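PDB 3MDN: glutamine aminotransferase class-II domain protein from Ruegeria pomeroyi, which probably hydrolyses glutamine to release ammonia, as class-II glutamine amidotransferases do, though its acceptor substrate is not established. Local coordinates for residues D[6-11]-D[110-115]; D[83-88]-D[188-193]. One frame throughout, in Å; residues are numbered along the deposited sequence.

Contact 1: residues D[6-11]-D[110-115]; sequences WAAYHG and CFMHNG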
loop_
_atom_site.group_PDB
_atom_site.type_symbol
_atom_site.label_atom_id
_atom_site.label_comp_id
_atom_site.label_asym_id
_atom_site.label_seq_id
_atom_site.Cartn_x
_atom_site.Cartn_y
_atom_site.Cartn_z
ATOM N N TRP D 6 8.988 12.631 -16.349
ATOM C CA TRP D 6 9.854 11.455 -16.395
ATOM C C TRP D 6 11.342 11.799 -16.599
ATOM O O TRP D 6 11.675 12.903 -17.054
ATOM C CB TRP D 6 9.349 10.402 -17.380
ATOM C CG TRP D 6 9.279 10.741 -18.887
ATOM C CD1 TRP D 6 8.140 10.916 -19.637
ATOM C CD2 TRP D 6 10.382 10.842 -19.820
ATOM N NE1 TRP D 6 8.465 11.130 -20.966
ATOM C CE2 TRP D 6 9.831 11.099 -21.101
ATOM C CE3 TRP D 6 11.768 10.733 -19.697
ATOM C CZ2 TRP D 6 10.629 11.262 -22.243
ATOM C CZ3 TRP D 6 12.553 10.890 -20.832
ATOM C CH2 TRP D 6 11.988 11.163 -22.083
ATOM N N ALA D 7 12.224 10.865 -16.237
ATOM C CA ALA D 7 13.655 11.016 -16.471
ATOM C C ALA D 7 14.330 9.691 -16.806
ATOM O O ALA D 7 13.976 8.641 -16.251
ATOM C CB ALA D 7 14.330 11.667 -15.279
ATOM N N ALA D 8 15.300 9.745 -17.715
ATOM C CA ALA D 8 16.053 8.569 -18.137
ATOM C C ALA D 8 17.550 8.852 -18.125
ATOM O O ALA D 8 17.982 9.993 -18.310
ATOM C CB ALA D 8 15.600 8.083 -19.529
ATOM N N TYR D 9 18.347 7.807 -17.938
ATOM C CA TYR D 9 19.779 7.981 -17.821
ATOM C C TYR D 9 20.545 6.880 -18.543
ATOM O O TYR D 9 20.155 5.722 -18.507
ATOM C CB TYR D 9 20.179 8.086 -16.352
ATOM C CG TYR D 9 21.669 8.258 -16.152
ATOM C CD1 TYR D 9 22.268 9.505 -16.283
ATOM C CD2 TYR D 9 22.488 7.159 -15.833
ATOM C CE1 TYR D 9 23.665 9.679 -16.109
ATOM C CE2 TYR D 9 23.891 7.321 -15.672
ATOM C CZ TYR D 9 24.456 8.600 -15.824
ATOM O OH TYR D 9 25.798 8.784 -15.641
ATOM N N HIS D 10 21.625 7.269 -19.217
ATOM C CA HIS D 10 22.509 6.330 -19.916
ATOM C C HIS D 10 23.979 6.827 -19.812
ATOM O O HIS D 10 24.324 7.899 -20.342
ATOM C CB HIS D 10 22.046 6.217 -21.371
ATOM C CG HIS D 10 22.752 5.166 -22.171
ATOM N ND1 HIS D 10 24.098 5.223 -22.452
ATOM C CD2 HIS D 10 22.288 4.064 -22.805
ATOM C CE1 HIS D 10 24.443 4.173 -23.179
ATOM N NE2 HIS D 10 23.365 3.444 -23.393
ATOM N N GLY D 11 24.817 6.085 -19.078
ATOM C CA GLY D 11 26.230 6.431 -18.902
ATOM C C GLY D 11 26.894 5.694 -17.734
ATOM O O GLY D 11 26.485 4.586 -17.351
ATOM N N CYS D 110 12.169 -2.023 -21.732
ATOM C CA CYS D 110 11.276 -1.284 -20.851
ATOM C C CYS D 110 10.887 -0.021 -21.546
ATOM O O CYS D 110 11.523 0.353 -22.526
ATOM C CB CYS D 110 11.911 -0.982 -19.491
ATOM S SG CYS D 110 13.466 -0.081 -19.553
ATOM N N PHE D 111 9.865 0.655 -21.043
ATOM C CA PHE D 111 9.185 1.660 -21.843
ATOM C C PHE D 111 8.321 2.532 -20.946
ATOM O O PHE D 111 7.689 2.040 -20.026
ATOM C CB PHE D 111 8.313 0.906 -22.862
ATOM C CG PHE D 111 7.539 1.788 -23.808
ATOM C CD1 PHE D 111 6.308 2.308 -23.439
ATOM C CD2 PHE D 111 8.030 2.055 -25.077
ATOM C CE1 PHE D 111 5.591 3.102 -24.308
ATOM C CE2 PHE D 111 7.323 2.847 -25.964
ATOM C CZ PHE D 111 6.102 3.379 -25.576
HETATM N N MSE D 112 8.323 3.824 -21.194
HETATM C CA MSE D 112 7.400 4.748 -20.535
HETATM C C MSE D 112 6.978 5.872 -21.495
HETATM O O MSE D 112 7.692 6.188 -22.451
HETATM C CB MSE D 112 7.991 5.310 -19.245
HETATM C CG MSE D 112 9.282 6.037 -19.390
HETATM SE SE MSE D 112 9.880 6.629 -17.628
HETATM C CE MSE D 112 11.554 7.445 -18.289
ATOM N N HIS D 113 5.803 6.435 -21.241
ATOM C CA HIS D 113 5.127 7.268 -22.194
ATOM C C HIS D 113 4.379 8.352 -21.416
ATOM O O HIS D 113 3.753 8.089 -20.410
ATOM C CB HIS D 113 4.166 6.400 -23.039
ATOM C CG HIS D 113 3.006 7.146 -23.638
ATOM N ND1 HIS D 113 3.137 8.006 -24.708
ATOM C CD2 HIS D 113 1.684 7.125 -23.336
ATOM C CE1 HIS D 113 1.953 8.505 -25.026
ATOM N NE2 HIS D 113 1.053 7.983 -24.209
ATOM N N ASN D 114 4.503 9.568 -21.906
ATOM C CA ASN D 114 3.778 10.733 -21.465
ATOM C C ASN D 114 2.881 11.134 -22.660
ATOM O O ASN D 114 3.365 11.237 -23.811
ATOM C CB ASN D 114 4.826 11.830 -21.152
ATOM C CG ASN D 114 4.293 12.946 -20.302
ATOM O OD1 ASN D 114 5.051 13.843 -19.908
ATOM N ND2 ASN D 114 3.000 12.928 -20.011
ATOM N N GLY D 115 1.588 11.315 -22.395
ATOM C CA GLY D 115 0.629 11.834 -23.378
ATOM C C GLY D 115 -0.656 10.992 -23.383
ATOM O O GLY D 115 -1.042 10.429 -22.364
#
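W6 and selenomethionine M112 both carry CG between the backbone N and the carbonyl carbon (chi1 64° and 58°), and M112 runs extended beyond it, which delivers its terminal methyl to the indole. M112 CE lies 3.6 Å from W6 CE3, obliquely to the ring. M112 SE also makes a Met-aromatic contact, 5.0 Å from the centroid of the W6 five-membered ring and 41° off its normal. M112 CE also ends 3.4 Å from the backbone O of A7 and brushes A8 CB at 4.3 Å. On the pyrrole side, N114 offers its CB to the indole edge, near the ring plane and 3.7 Å from W6 NE1. That nitrogen is a hydrogen-bond donor to S188 OG, which pins the ring's rotation. Replacing W6 with an alanine would probably leave S188 without this donor and open a gap beside the M112 methyl. The two strands belong to different sheets, whose side chains meet here, consistent with the layered Ntn-hydrolase fold of the family. Strand 84-87 flanks it, with L85 and H87 against M112; A190 of strand 185-192 backs W6, while helix 144-154 covers F111 and H113 on the far side of the second sheet.

Contact 2: residues D[83-88]-D[188-193]; sequences LFLSHV and SAAFSD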
loop_
_atom_site.group_PDB
_atom_site.type_symbol
_atom_site.label_atom_id
_atom_site.label_comp_id
_atom_site.label_asym_id
_atom_site.label_seq_id
_atom_site.Cartn_x
_atom_site.Cartn_y
_atom_site.Cartn_z
ATOM N N LEU D 83 21.912 2.614 -16.665
ATOM C CA LEU D 83 20.815 2.742 -17.622
ATOM C C LEU D 83 19.506 2.536 -16.917
ATOM O O LEU D 83 19.189 1.408 -16.493
ATOM C CB LEU D 83 20.944 1.733 -18.783
ATOM C CG LEU D 83 20.442 2.241 -20.156
ATOM C CD1 LEU D 83 20.732 1.210 -21.268
ATOM C CD2 LEU D 83 18.952 2.649 -20.189
ATOM N N PHE D 84 18.740 3.610 -16.761
ATOM C CA PHE D 84 17.453 3.461 -16.110
ATOM C C PHE D 84 16.405 4.486 -16.569
ATOM O O PHE D 84 16.754 5.485 -17.182
ATOM C CB PHE D 84 17.599 3.451 -14.583
ATOM C CG PHE D 84 18.175 4.725 -13.997
ATOM C CD1 PHE D 84 17.343 5.709 -13.511
ATOM C CD2 PHE D 84 19.552 4.901 -13.890
ATOM C CE1 PHE D 84 17.873 6.857 -12.947
ATOM C CE2 PHE D 84 20.092 6.031 -13.319
ATOM C CZ PHE D 84 19.264 7.015 -12.849
ATOM N N LEU D 85 15.138 4.217 -16.225
ATOM C CA LEU D 85 13.986 5.030 -16.626
ATOM C C LEU D 85 13.161 5.225 -15.366
ATOM O O LEU D 85 12.916 4.233 -14.663
ATOM C CB LEU D 85 13.158 4.244 -17.665
ATOM C CG LEU D 85 13.512 4.337 -19.170
ATOM C CD1 LEU D 85 14.914 3.885 -19.460
ATOM C CD2 LEU D 85 12.489 3.490 -19.959
ATOM N N SER D 86 12.720 6.454 -15.081
ATOM C CA SER D 86 11.854 6.735 -13.936
ATOM C C SER D 86 10.769 7.773 -14.232
ATOM O O SER D 86 10.989 8.658 -15.062
ATOM C CB SER D 86 12.649 7.104 -12.698
ATOM O OG SER D 86 13.624 8.058 -12.988
ATOM N N HIS D 87 9.601 7.669 -13.573
ATOM C CA HIS D 87 8.338 8.242 -14.134
ATOM C C HIS D 87 7.207 8.471 -13.120
ATOM O O HIS D 87 6.678 7.525 -12.558
ATOM C CB HIS D 87 7.833 7.385 -15.354
ATOM C CG HIS D 87 6.476 7.788 -15.897
ATOM N ND1 HIS D 87 6.307 8.776 -16.853
ATOM C CD2 HIS D 87 5.231 7.319 -15.626
ATOM C CE1 HIS D 87 5.020 8.910 -17.131
ATOM N NE2 HIS D 87 4.343 8.033 -16.402
ATOM N N VAL D 88 6.826 9.736 -12.918
ATOM C CA VAL D 88 5.788 10.120 -11.960
ATOM C C VAL D 88 4.411 10.130 -12.606
ATOM O O VAL D 88 3.704 9.113 -12.586
ATOM C CB VAL D 88 6.080 11.494 -11.276
ATOM C CG1 VAL D 88 4.786 12.122 -10.717
ATOM C CG2 VAL D 88 7.137 11.344 -10.164
ATOM N N SER D 188 5.399 11.461 -25.895
ATOM C CA SER D 188 6.808 11.513 -25.636
ATOM C C SER D 188 7.018 10.193 -24.934
ATOM O O SER D 188 6.202 9.779 -24.080
ATOM C CB SER D 188 7.171 12.695 -24.733
ATOM O OG SER D 188 6.986 12.280 -23.399
ATOM N N ALA D 189 8.049 9.465 -25.332
ATOM C CA ALA D 189 8.300 8.148 -24.741
ATOM C C ALA D 189 9.798 7.960 -24.592
ATOM O O ALA D 189 10.579 8.514 -25.394
ATOM C CB ALA D 189 7.752 7.065 -25.651
ATOM N N ALA D 190 10.194 7.189 -23.577
ATOM C CA ALA D 190 11.581 6.707 -23.431
ATOM C C ALA D 190 11.546 5.216 -23.307
ATOM O O ALA D 190 10.589 4.654 -22.752
ATOM C CB ALA D 190 12.263 7.319 -22.202
ATOM N N PHE D 191 12.554 4.548 -23.842
ATOM C CA PHE D 191 12.539 3.095 -23.897
ATOM C C PHE D 191 13.958 2.557 -24.139
ATOM O O PHE D 191 14.793 3.276 -24.639
ATOM C CB PHE D 191 11.498 2.544 -24.897
ATOM C CG PHE D 191 11.616 3.085 -26.303
ATOM C CD1 PHE D 191 11.120 4.342 -26.636
ATOM C CD2 PHE D 191 12.200 2.322 -27.307
ATOM C CE1 PHE D 191 11.246 4.834 -27.938
ATOM C CE2 PHE D 191 12.320 2.809 -28.608
ATOM C CZ PHE D 191 11.827 4.040 -28.933
ATOM N N SER D 192 14.228 1.317 -23.714
ATOM C CA SER D 192 15.596 0.746 -23.729
ATOM C C SER D 192 15.577 -0.749 -23.892
ATOM O O SER D 192 14.607 -1.429 -23.487
ATOM C CB SER D 192 16.329 1.055 -22.412
ATOM O OG SER D 192 17.704 0.651 -22.453
ATOM N N ASP D 193 16.666 -1.286 -24.426
ATOM C CA ASP D 193 16.852 -2.739 -24.464
ATOM C C ASP D 193 17.931 -3.109 -23.481
ATOM O O ASP D 193 18.398 -4.228 -23.475
ATOM C CB ASP D 193 17.240 -3.225 -25.871
ATOM C CG ASP D 193 18.447 -2.470 -26.446
ATOM O OD1 ASP D 193 19.093 -1.687 -25.700
ATOM O OD2 ASP D 193 18.743 -2.643 -27.649
#
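L85 and L83 reach across to A190 and S192 between two stacked sheets, consistent with the αββα sandwich of Ntn hydrolases, from strands running nearly antiparallel at 148° with their axes 7.9 Å apart. The strands belong to different sheets, so no hydrogen bond crosses between them and side chains fill the interface. The apolar part centres on L85. L85 CG, anti to the carbonyl carbon (chi1 -87°), stands 4.4 Å from A190 CB. L85 CD1 approaches S192 CB at 4.3 Å, while L85 CD2 lies 4.0 Å from F191 CA. The second kind of contact sets methyl groups against oxygen. L85 CD2 dips to the opposing backbone, 3.6 Å from A190 O. At the L83 end a buried hydroxyl meets methyl groups, but its polar needs are met within its own hairpin: S192 OG hydrogen-bonds with G194 N and with T196 O. The oxygen gets there by standing anti to the backbone N (chi1 -173°), a setting that also turns it to the leucine. Both branches of L83 close on it, L83 CD1 and L83 CD2 each lying 3.3 Å from S192 OG.

How the contacts relate
Contacts 1 and 2 are two interleaved parts of one interface, their centres about 2 Å apart and about 4 Å from the centre of the chain. Their segments alternate along the sequence, in the order 6-11, 83-88, 110-115, 188-193. Strands 6-10 and 84-87 are antiparallel neighbours in one sheet, with A7 O probably hydrogen-bonded to S86 N. Strands 109-114 and 185-192 pair likewise in the other, where N114 N is probably hydrogen-bonded to S188 O. Each contact therefore bridges the same two sheets, and together they form part of the buried, largely apolar interface between them. C4, the first modelled residue, touches N114 and H87, placing the chain's beginning at one end of this interface.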